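Local coordinates for protein alkylhalidase CmlS (Streptomyces venezuelae, PDB 3I3L) that carries out a flavin-dependent halogenation step in chloramphenicol biosynthesis and holds its FAD cofactor through a covalent bond, at residues A[196-201]-A[301-306]; A[377-382]-A[394-399]. All coordinates share one frame; numbering follows the deposited sequence.

Contact 1: residues A[196-201]-A[301-306]; sequences VRQYDE and DTEVFS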
ATOM      1  N   VAL A 196      -0.595  20.215  -8.631  1.00 32.86           N
ATOM      2  CA  VAL A 196      -0.641  18.997  -9.392  1.00 31.88           C
ATOM      3  C   VAL A 196      -1.436  17.886  -8.665  1.00 30.69           C
ATOM      4  O   VAL A 196      -1.540  16.790  -9.190  1.00 29.88           O
ATOM      5  CB  VAL A 196       0.803  18.490  -9.703  1.00 32.69           C
ATOM      6  CG1 VAL A 196       1.501  19.474 -10.627  1.00 35.21           C
ATOM      7  CG2 VAL A 196       1.602  18.295  -8.403  1.00 30.42           C
ATOM      8  N   ARG A 197      -1.990  18.175  -7.482  1.00 29.60           N
ATOM      9  CA  ARG A 197      -2.861  17.217  -6.798  1.00 29.63           C
ATOM     10  C   ARG A 197      -4.212  16.956  -7.537  1.00 29.79           C
ATOM     11  O   ARG A 197      -4.909  17.891  -7.949  1.00 27.19           O
ATOM     12  CB  ARG A 197      -3.101  17.609  -5.329  1.00 29.51           C
ATOM     13  CG  ARG A 197      -3.951  16.537  -4.552  1.00 29.08           C
ATOM     14  CD  ARG A 197      -3.875  16.725  -3.051  1.00 27.81           C
ATOM     15  NE  ARG A 197      -2.523  16.630  -2.512  1.00 23.51           N
ATOM     16  CZ  ARG A 197      -2.196  16.952  -1.268  1.00 29.42           C
ATOM     17  NH1 ARG A 197      -3.123  17.418  -0.422  1.00 24.96           N
ATOM     18  NH2 ARG A 197      -0.928  16.749  -0.814  1.00 28.59           N
ATOM     19  N   GLN A 198      -4.532  15.677  -7.736  1.00 28.76           N
ATOM     20  CA  GLN A 198      -5.756  15.275  -8.468  1.00 28.27           C
ATOM     21  C   GLN A 198      -6.640  14.497  -7.505  1.00 26.47           C
ATOM     22  O   GLN A 198      -6.421  13.314  -7.270  1.00 25.50           O
ATOM     23  CB  GLN A 198      -5.446  14.469  -9.739  1.00 26.97           C
ATOM     24  CG  GLN A 198      -4.247  15.068 -10.513  1.00 33.28           C
ATOM     25  CD  GLN A 198      -3.630  14.100 -11.577  1.00 39.53           C
ATOM     26  OE1 GLN A 198      -3.389  12.895 -11.307  1.00 39.23           O
ATOM     27  NE2 GLN A 198      -3.359  14.633 -12.765  1.00 41.09           N
ATOM     28  N   TYR A 199      -7.588  15.198  -6.871  1.00 25.49           N
ATOM     29  CA  TYR A 199      -8.545  14.559  -6.006  1.00 22.66           C
ATOM     30  C   TYR A 199      -9.352  13.529  -6.771  1.00 21.81           C
ATOM     31  O   TYR A 199      -9.605  13.686  -7.952  1.00 23.00           O
ATOM     32  CB  TYR A 199      -9.415  15.585  -5.300  1.00 21.45           C
ATOM     33  CG  TYR A 199      -8.679  16.240  -4.148  1.00 22.34           C
ATOM     34  CD1 TYR A 199      -8.559  15.598  -2.916  1.00 26.61           C
ATOM     35  CD2 TYR A 199      -7.992  17.412  -4.349  1.00 24.38           C
ATOM     36  CE1 TYR A 199      -7.823  16.218  -1.851  1.00 26.36           C
ATOM     37  CE2 TYR A 199      -7.271  18.030  -3.370  1.00 25.71           C
ATOM     38  CZ  TYR A 199      -7.197  17.470  -2.127  1.00 29.01           C
ATOM     39  OH  TYR A 199      -6.467  18.115  -1.177  1.00 28.40           O
ATOM     40  N   ASP A 200      -9.689  12.449  -6.119  1.00 21.95           N
ATOM     41  CA  ASP A 200     -10.539  11.466  -6.779  1.00 22.76           C
ATOM     42  C   ASP A 200     -11.930  12.076  -6.935  1.00 25.54           C
ATOM     43  O   ASP A 200     -12.425  12.764  -6.057  1.00 24.04           O
ATOM     44  CB  ASP A 200     -10.672  10.207  -5.959  1.00 21.39           C
ATOM     45  CG  ASP A 200     -11.267   9.067  -6.775  1.00 23.40           C
ATOM     46  OD1 ASP A 200     -10.537   8.526  -7.609  1.00 23.94           O
ATOM     47  OD2 ASP A 200     -12.468   8.756  -6.609  1.00 21.97           O
ATOM     48  N   GLU A 201     -12.532  11.847  -8.085  1.00 26.97           N
ATOM     49  CA  GLU A 201     -13.875  12.290  -8.340  1.00 30.74           C
ATOM     50  C   GLU A 201     -14.879  11.773  -7.316  1.00 31.19           C
ATOM     51  O   GLU A 201     -15.753  12.538  -6.896  1.00 31.81           O
ATOM     52  CB  GLU A 201     -14.280  11.877  -9.750  1.00 31.93           C
ATOM     53  CG  GLU A 201     -15.442  12.617 -10.216  1.00 37.10           C
ATOM     54  CD  GLU A 201     -15.734  12.361 -11.685  1.00 42.30           C
ATOM     55  OE1 GLU A 201     -14.855  11.777 -12.394  1.00 44.65           O
ATOM     56  OE2 GLU A 201     -16.827  12.793 -12.120  1.00 42.11           O
ATOM     57  N   ASP A 301      -4.219  11.419  -6.240  1.00 23.48           N
ATOM     58  CA  ASP A 301      -2.788  11.272  -6.538  1.00 26.54           C
ATOM     59  C   ASP A 301      -2.251  12.587  -7.037  1.00 25.96           C
ATOM     60  O   ASP A 301      -2.812  13.649  -6.674  1.00 27.11           O
ATOM     61  CB  ASP A 301      -2.525  10.070  -7.520  1.00 25.38           C
ATOM     62  CG  ASP A 301      -3.251  10.219  -8.830  1.00 29.78           C
ATOM     63  OD1 ASP A 301      -4.155  11.090  -8.937  1.00 27.90           O
ATOM     64  OD2 ASP A 301      -2.944   9.446  -9.755  1.00 32.42           O
ATOM     65  N   THR A 302      -1.181  12.548  -7.862  1.00 27.62           N
ATOM     66  CA  THR A 302      -0.516  13.800  -8.342  1.00 27.74           C
ATOM     67  C   THR A 302      -0.257  13.575  -9.804  1.00 27.81           C
ATOM     68  O   THR A 302      -0.025  12.465 -10.223  1.00 24.59           O
ATOM     69  CB  THR A 302       0.938  14.004  -7.840  1.00 29.52           C
ATOM     70  OG1 THR A 302       1.187  13.334  -6.580  1.00 39.54           O
ATOM     71  CG2 THR A 302       1.277  15.372  -7.779  1.00 23.01           C
ATOM     72  N   GLU A 303      -0.210  14.658 -10.556  1.00 27.58           N
ATOM     73  CA  GLU A 303       0.260  14.596 -11.916  1.00 31.14           C
ATOM     74  C   GLU A 303       1.752  14.249 -11.915  1.00 30.29           C
ATOM     75  O   GLU A 303       2.220  13.578 -12.832  1.00 30.60           O
ATOM     76  CB  GLU A 303       0.038  15.962 -12.575  1.00 31.14           C
ATOM     77  CG  GLU A 303       0.258  16.013 -14.033  1.00 37.85           C
ATOM     78  CD  GLU A 303      -0.180  17.366 -14.685  1.00 48.44           C
ATOM     79  OE1 GLU A 303      -0.549  18.347 -13.968  1.00 44.79           O
ATOM     80  OE2 GLU A 303      -0.185  17.416 -15.949  1.00 54.46           O
ATOM     81  N   VAL A 304       2.478  14.706 -10.890  1.00 28.59           N
ATOM     82  CA  VAL A 304       3.953  14.597 -10.813  1.00 28.09           C
ATOM     83  C   VAL A 304       4.393  14.070  -9.438  1.00 24.36           C
ATOM     84  O   VAL A 304       4.218  14.732  -8.444  1.00 25.17           O
ATOM     85  CB  VAL A 304       4.653  15.983 -11.132  1.00 29.68           C
ATOM     86  CG1 VAL A 304       6.201  15.849 -11.295  1.00 30.56           C
ATOM     87  CG2 VAL A 304       4.099  16.600 -12.469  1.00 31.55           C
ATOM     88  N   PHE A 305       4.968  12.871  -9.387  1.00 21.10           N
ATOM     89  CA  PHE A 305       5.426  12.337  -8.086  1.00 21.66           C
ATOM     90  C   PHE A 305       6.854  12.854  -7.799  1.00 21.27           C
ATOM     91  O   PHE A 305       7.245  12.942  -6.652  1.00 23.51           O
ATOM     92  CB  PHE A 305       5.410  10.802  -8.089  1.00 18.10           C
ATOM     93  CG  PHE A 305       4.024  10.209  -8.112  1.00 22.42           C
ATOM     94  CD1 PHE A 305       3.386   9.892  -6.929  1.00 21.78           C
ATOM     95  CD2 PHE A 305       3.337  10.017  -9.297  1.00 19.58           C
ATOM     96  CE1 PHE A 305       2.099   9.313  -6.960  1.00 23.74           C
ATOM     97  CE2 PHE A 305       2.057   9.477  -9.294  1.00 18.79           C
ATOM     98  CZ  PHE A 305       1.456   9.138  -8.168  1.00 20.97           C
ATOM     99  N   SER A 306       7.584  13.221  -8.822  1.00 20.30           N
ATOM    100  CA  SER A 306       8.916  13.818  -8.629  1.00 21.45           C
ATOM    101  C   SER A 306       9.380  14.347 -10.016  1.00 22.11           C
ATOM    102  O   SER A 306       8.973  13.852 -11.055  1.00 22.88           O
ATOM    103  CB  SER A 306       9.898  12.729  -8.155  1.00 21.01           C
ATOM    104  OG  SER A 306      10.200  11.813  -9.231  1.00 19.40           O
TER
HETATM  105  O   HOH W   1      -6.940  11.007  -9.142  1.00 33.11           O
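The short strand 197-200 pairs antiparallel with the end of strand 287-302 in the mixed sheet of the FAD-binding domain, with Arg197 opposite Thr302 and Gln198 opposite Asp301. Gln198 and Asp301 form the hydrogen-bonded pair. Gln198 N reaches Asp301 O at 2.9 Å in an almost straight bond (179°), although the donor stands above the carbonyl plane; the return bond, from Asp301 N to Gln198 O at 3.1 Å, is more bent (136°). Two residues away along each segment, Glu303 N gives a third bond to Val196 O (2.9 Å), so the pairing runs on just past the strand ends. The Asp301 carboxylate, CG lying between backbone N and carbonyl carbon (chi1 59°), turns back toward the partner strand. There a water donates to both Asp301 OD1 (2.8 Å) and Gln198 O; a carboxylate suits this partly exposed place because it can take a water that also binds a backbone carbonyl. The Gln198 side chain lies beside Asp301 and the backbone leading to Glu303. Val196 supplies the apolar end, CB meeting Glu303 CB at 3.9 Å and CG1 facing Val304 CG2 at 4.3 Å. Arg197 and Thr302 share the other face: the arginine runs out to the Ser186 carbonyl and makes a cation-pi contact with Tyr300, its side chain about 9 Å from the FAD, while the buried hydroxyl Thr302 OG1 is satisfied by Ala317 O. Beyond the pair, Val304 touches Phe310 of strand 310-312, and Phe305 stacks on Tyr363 of the long helix 352-382.

Contact 2: residues A[377-382]-A[394-399]; sequences FYTFAS and RRITES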
ATOM      1  N   PHE A 377     -13.840  -4.397  -4.040  1.00 30.83           N
ATOM      2  CA  PHE A 377     -14.359  -4.569  -2.687  1.00 32.19           C
ATOM      3  C   PHE A 377     -15.592  -3.741  -2.386  1.00 31.83           C
ATOM      4  O   PHE A 377     -16.566  -4.282  -1.864  1.00 33.52           O
ATOM      5  CB  PHE A 377     -13.311  -4.392  -1.593  1.00 32.51           C
ATOM      6  CG  PHE A 377     -12.448  -5.568  -1.434  1.00 37.22           C
ATOM      7  CD1 PHE A 377     -11.323  -5.746  -2.244  1.00 43.12           C
ATOM      8  CD2 PHE A 377     -12.756  -6.527  -0.485  1.00 42.09           C
ATOM      9  CE1 PHE A 377     -10.510  -6.881  -2.101  1.00 43.67           C
ATOM     10  CE2 PHE A 377     -11.955  -7.644  -0.337  1.00 43.61           C
ATOM     11  CZ  PHE A 377     -10.825  -7.818  -1.158  1.00 43.51           C
ATOM     12  N   TYR A 378     -15.572  -2.443  -2.716  1.00 29.82           N
ATOM     13  CA  TYR A 378     -16.766  -1.639  -2.459  1.00 28.86           C
ATOM     14  C   TYR A 378     -17.996  -2.213  -3.240  1.00 29.38           C
ATOM     15  O   TYR A 378     -19.081  -2.315  -2.702  1.00 28.72           O
ATOM     16  CB  TYR A 378     -16.557  -0.164  -2.760  1.00 27.77           C
ATOM     17  CG  TYR A 378     -15.833   0.569  -1.677  1.00 30.15           C
ATOM     18  CD1 TYR A 378     -16.231   0.474  -0.373  1.00 32.03           C
ATOM     19  CD2 TYR A 378     -14.730   1.355  -1.946  1.00 37.05           C
ATOM     20  CE1 TYR A 378     -15.586   1.157   0.640  1.00 29.47           C
ATOM     21  CE2 TYR A 378     -14.059   2.059  -0.901  1.00 33.18           C
ATOM     22  CZ  TYR A 378     -14.496   1.920   0.369  1.00 30.68           C
ATOM     23  OH  TYR A 378     -13.864   2.584   1.433  1.00 31.76           O
ATOM     24  N   THR A 379     -17.804  -2.566  -4.518  1.00 29.54           N
ATOM     25  CA  THR A 379     -18.882  -3.158  -5.291  1.00 30.64           C
ATOM     26  C   THR A 379     -19.497  -4.425  -4.634  1.00 32.20           C
ATOM     27  O   THR A 379     -20.718  -4.597  -4.665  1.00 33.46           O
ATOM     28  CB  THR A 379     -18.440  -3.431  -6.735  1.00 29.23           C
ATOM     29  OG1 THR A 379     -17.953  -2.201  -7.254  1.00 30.72           O
ATOM     30  CG2 THR A 379     -19.632  -3.896  -7.608  1.00 29.06           C
ATOM     31  N   PHE A 380     -18.666  -5.285  -4.044  1.00 33.43           N
ATOM     32  CA  PHE A 380     -19.173  -6.509  -3.395  1.00 34.71           C
ATOM     33  C   PHE A 380     -20.035  -6.192  -2.220  1.00 34.26           C
ATOM     34  O   PHE A 380     -21.086  -6.841  -2.017  1.00 34.94           O
ATOM     35  CB  PHE A 380     -18.042  -7.443  -2.903  1.00 36.03           C
ATOM     36  CG  PHE A 380     -17.186  -7.954  -4.005  1.00 37.52           C
ATOM     37  CD1 PHE A 380     -17.735  -8.177  -5.276  1.00 40.91           C
ATOM     38  CD2 PHE A 380     -15.832  -8.213  -3.797  1.00 40.27           C
ATOM     39  CE1 PHE A 380     -16.934  -8.637  -6.322  1.00 42.33           C
ATOM     40  CE2 PHE A 380     -15.030  -8.703  -4.840  1.00 43.48           C
ATOM     41  CZ  PHE A 380     -15.579  -8.908  -6.095  1.00 42.60           C
ATOM     42  N   ALA A 381     -19.619  -5.215  -1.428  1.00 32.92           N
ATOM     43  CA  ALA A 381     -20.465  -4.831  -0.285  1.00 32.71           C
ATOM     44  C   ALA A 381     -21.758  -4.137  -0.717  1.00 31.79           C
ATOM     45  O   ALA A 381     -22.756  -4.191   0.006  1.00 30.52           O
ATOM     46  CB  ALA A 381     -19.733  -3.954   0.682  1.00 33.50           C
ATOM     47  N   SER A 382     -21.724  -3.491  -1.878  1.00 30.97           N
ATOM     48  CA  SER A 382     -22.861  -2.705  -2.339  1.00 31.54           C
ATOM     49  C   SER A 382     -24.083  -3.599  -2.686  1.00 31.72           C
ATOM     50  O   SER A 382     -25.218  -3.115  -2.677  1.00 31.57           O
ATOM     51  CB  SER A 382     -22.499  -1.804  -3.515  1.00 29.51           C
ATOM     52  OG  SER A 382     -22.297  -2.587  -4.688  1.00 31.64           O
ATOM     53  N   ARG A 394     -19.186   4.842  -4.616  1.00 28.21           N
ATOM     54  CA  ARG A 394     -17.979   4.016  -4.634  1.00 28.44           C
ATOM     55  C   ARG A 394     -18.072   2.721  -5.428  1.00 30.32           C
ATOM     56  O   ARG A 394     -17.031   2.160  -5.860  1.00 31.52           O
ATOM     57  CB  ARG A 394     -17.491   3.745  -3.213  1.00 25.74           C
ATOM     58  CG  ARG A 394     -16.885   4.965  -2.591  1.00 24.32           C
ATOM     59  CD  ARG A 394     -16.996   4.881  -1.053  1.00 26.10           C
ATOM     60  NE  ARG A 394     -16.551   6.119  -0.438  1.00 26.85           N
ATOM     61  CZ  ARG A 394     -17.292   7.242  -0.374  1.00 30.62           C
ATOM     62  NH1 ARG A 394     -18.522   7.268  -0.880  1.00 29.08           N
ATOM     63  NH2 ARG A 394     -16.830   8.328   0.224  1.00 27.16           N
ATOM     64  N   ARG A 395     -19.302   2.250  -5.664  1.00 30.88           N
ATOM     65  CA  ARG A 395     -19.492   0.978  -6.343  1.00 32.08           C
ATOM     66  C   ARG A 395     -19.252   1.211  -7.792  1.00 33.54           C
ATOM     67  O   ARG A 395     -19.405   2.316  -8.243  1.00 33.98           O
ATOM     68  CB  ARG A 395     -20.912   0.402  -6.094  1.00 32.48           C
ATOM     69  CG  ARG A 395     -22.079   1.092  -6.879  1.00 32.73           C
ATOM     70  CD  ARG A 395     -23.483   0.590  -6.349  1.00 32.67           C
ATOM     71  NE  ARG A 395     -24.549   1.475  -6.836  1.00 33.48           N
ATOM     72  CZ  ARG A 395     -25.445   2.141  -6.091  1.00 33.85           C
ATOM     73  NH1 ARG A 395     -25.526   2.013  -4.753  1.00 33.47           N
ATOM     74  NH2 ARG A 395     -26.304   2.964  -6.702  1.00 32.61           N
ATOM     75  N   ILE A 396     -18.858   0.169  -8.529  1.00 35.72           N
ATOM     76  CA  ILE A 396     -18.555   0.338  -9.928  1.00 38.62           C
ATOM     77  C   ILE A 396     -19.790   0.838 -10.731  1.00 41.51           C
ATOM     78  O   ILE A 396     -20.928   0.373 -10.517  1.00 41.00           O
ATOM     79  CB  ILE A 396     -18.018  -0.988 -10.521  1.00 39.83           C
ATOM     80  CG1 ILE A 396     -16.520  -1.096 -10.261  1.00 40.13           C
ATOM     81  CG2 ILE A 396     -18.341  -1.114 -12.090  1.00 38.09           C
ATOM     82  CD1 ILE A 396     -16.019  -2.569 -10.294  1.00 42.15           C
ATOM     83  N   THR A 397     -19.532   1.774 -11.639  1.00 43.39           N
ATOM     84  CA  THR A 397     -20.540   2.401 -12.490  1.00 46.59           C
ATOM     85  C   THR A 397     -20.601   1.616 -13.791  1.00 47.35           C
ATOM     86  O   THR A 397     -19.590   1.461 -14.440  1.00 48.29           O
ATOM     87  CB  THR A 397     -20.095   3.860 -12.850  1.00 46.89           C
ATOM     88  OG1 THR A 397     -20.404   4.730 -11.764  1.00 46.86           O
ATOM     89  CG2 THR A 397     -20.795   4.395 -14.123  1.00 49.26           C
ATOM     90  N   GLU A 398     -21.772   1.140 -14.176  1.00 49.11           N
ATOM     91  CA  GLU A 398     -21.914   0.277 -15.385  1.00 50.51           C
ATOM     92  C   GLU A 398     -23.417   0.053 -15.674  1.00 50.99           C
ATOM     93  O   GLU A 398     -24.239   0.304 -14.787  1.00 50.37           O
ATOM     94  CB  GLU A 398     -21.245  -1.095 -15.149  1.00 50.95           C
ATOM     95  CG  GLU A 398     -21.959  -1.918 -14.007  1.00 51.12           C
ATOM     96  CD  GLU A 398     -21.163  -3.142 -13.548  1.00 52.06           C
ATOM     97  OE1 GLU A 398     -21.507  -3.699 -12.481  1.00 49.19           O
ATOM     98  OE2 GLU A 398     -20.212  -3.565 -14.266  1.00 53.79           O
ATOM     99  N   SER A 399     -23.751  -0.457 -16.878  1.00 51.70           N
ATOM    100  CA  SER A 399     -25.157  -0.663 -17.311  1.00 52.34           C
ATOM    101  C   SER A 399     -26.015  -1.493 -16.346  1.00 52.66           C
ATOM    102  O   SER A 399     -25.491  -2.375 -15.691  1.00 52.17           O
ATOM    103  CB  SER A 399     -25.198  -1.321 -18.709  1.00 52.93           C
ATOM    104  OG  SER A 399     -24.762  -2.687 -18.672  1.00 49.96           O
TER
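The Tyr378 ring carries the aliphatic stem of Arg394 on one face: CD sits over its centre, 4.1 Å from the ring centroid, a CH-pi contact. Arg394 CB adds to it, 3.9 Å from Tyr378 CD2. The guanidinium is turned 82° against the ring and passes beyond it to Asp253 and Asn205, while at the rim Tyr378 OH bonds to Asp321 and Trp235. Next along the helix, Thr379 OG1 accepts a hydrogen bond from Ile396 N at 2.8 Å (158°). With OG1 beside its own backbone N (chi1 -55°), the same hydroxyl reaches back to Ala375 O, so it is held by two bonds; Ile396 CB closes over OG1 at 3.5 Å. Replacing Thr379 by a valine would probably leave the backbone N-H of Ile396 without its acceptor and the loop less firmly placed. Ser382 OG donates to Thr379 O (2.6 Å), and Arg395 CB packs against that Ser382 hydroxyl at 3.6 Å before its chain leads off to a salt bridge with Asp387. This is a helix-to-loop contact: the chain leaving the short helix 389-394 folds back along the C-terminal end of helix 352-382, tied to it by one side-chain-to-backbone bond.

Overall arrangement
From the N terminus, the chain leaves helix 189-194, enters contact 1 and returns to it 99 residues later, having laid down most of the strands of the mixed sheet and Asp297, the covalent flavin ligand. It then runs through strand 310-312 and helix 327-347 into helix 352-382, whose end forms contact 2, a tight closure of 11 residues around helix 389-394. The two loops lie in series, neither nested nor crossing, with centres 23 Å apart and nearest atoms about 7 Å. Helix 352-382 joins them, touching Asp301 and Phe305 before reaching contact 2, and Arg394 reaches back to strands 203-213 and 245-253, inside the loop of contact 1.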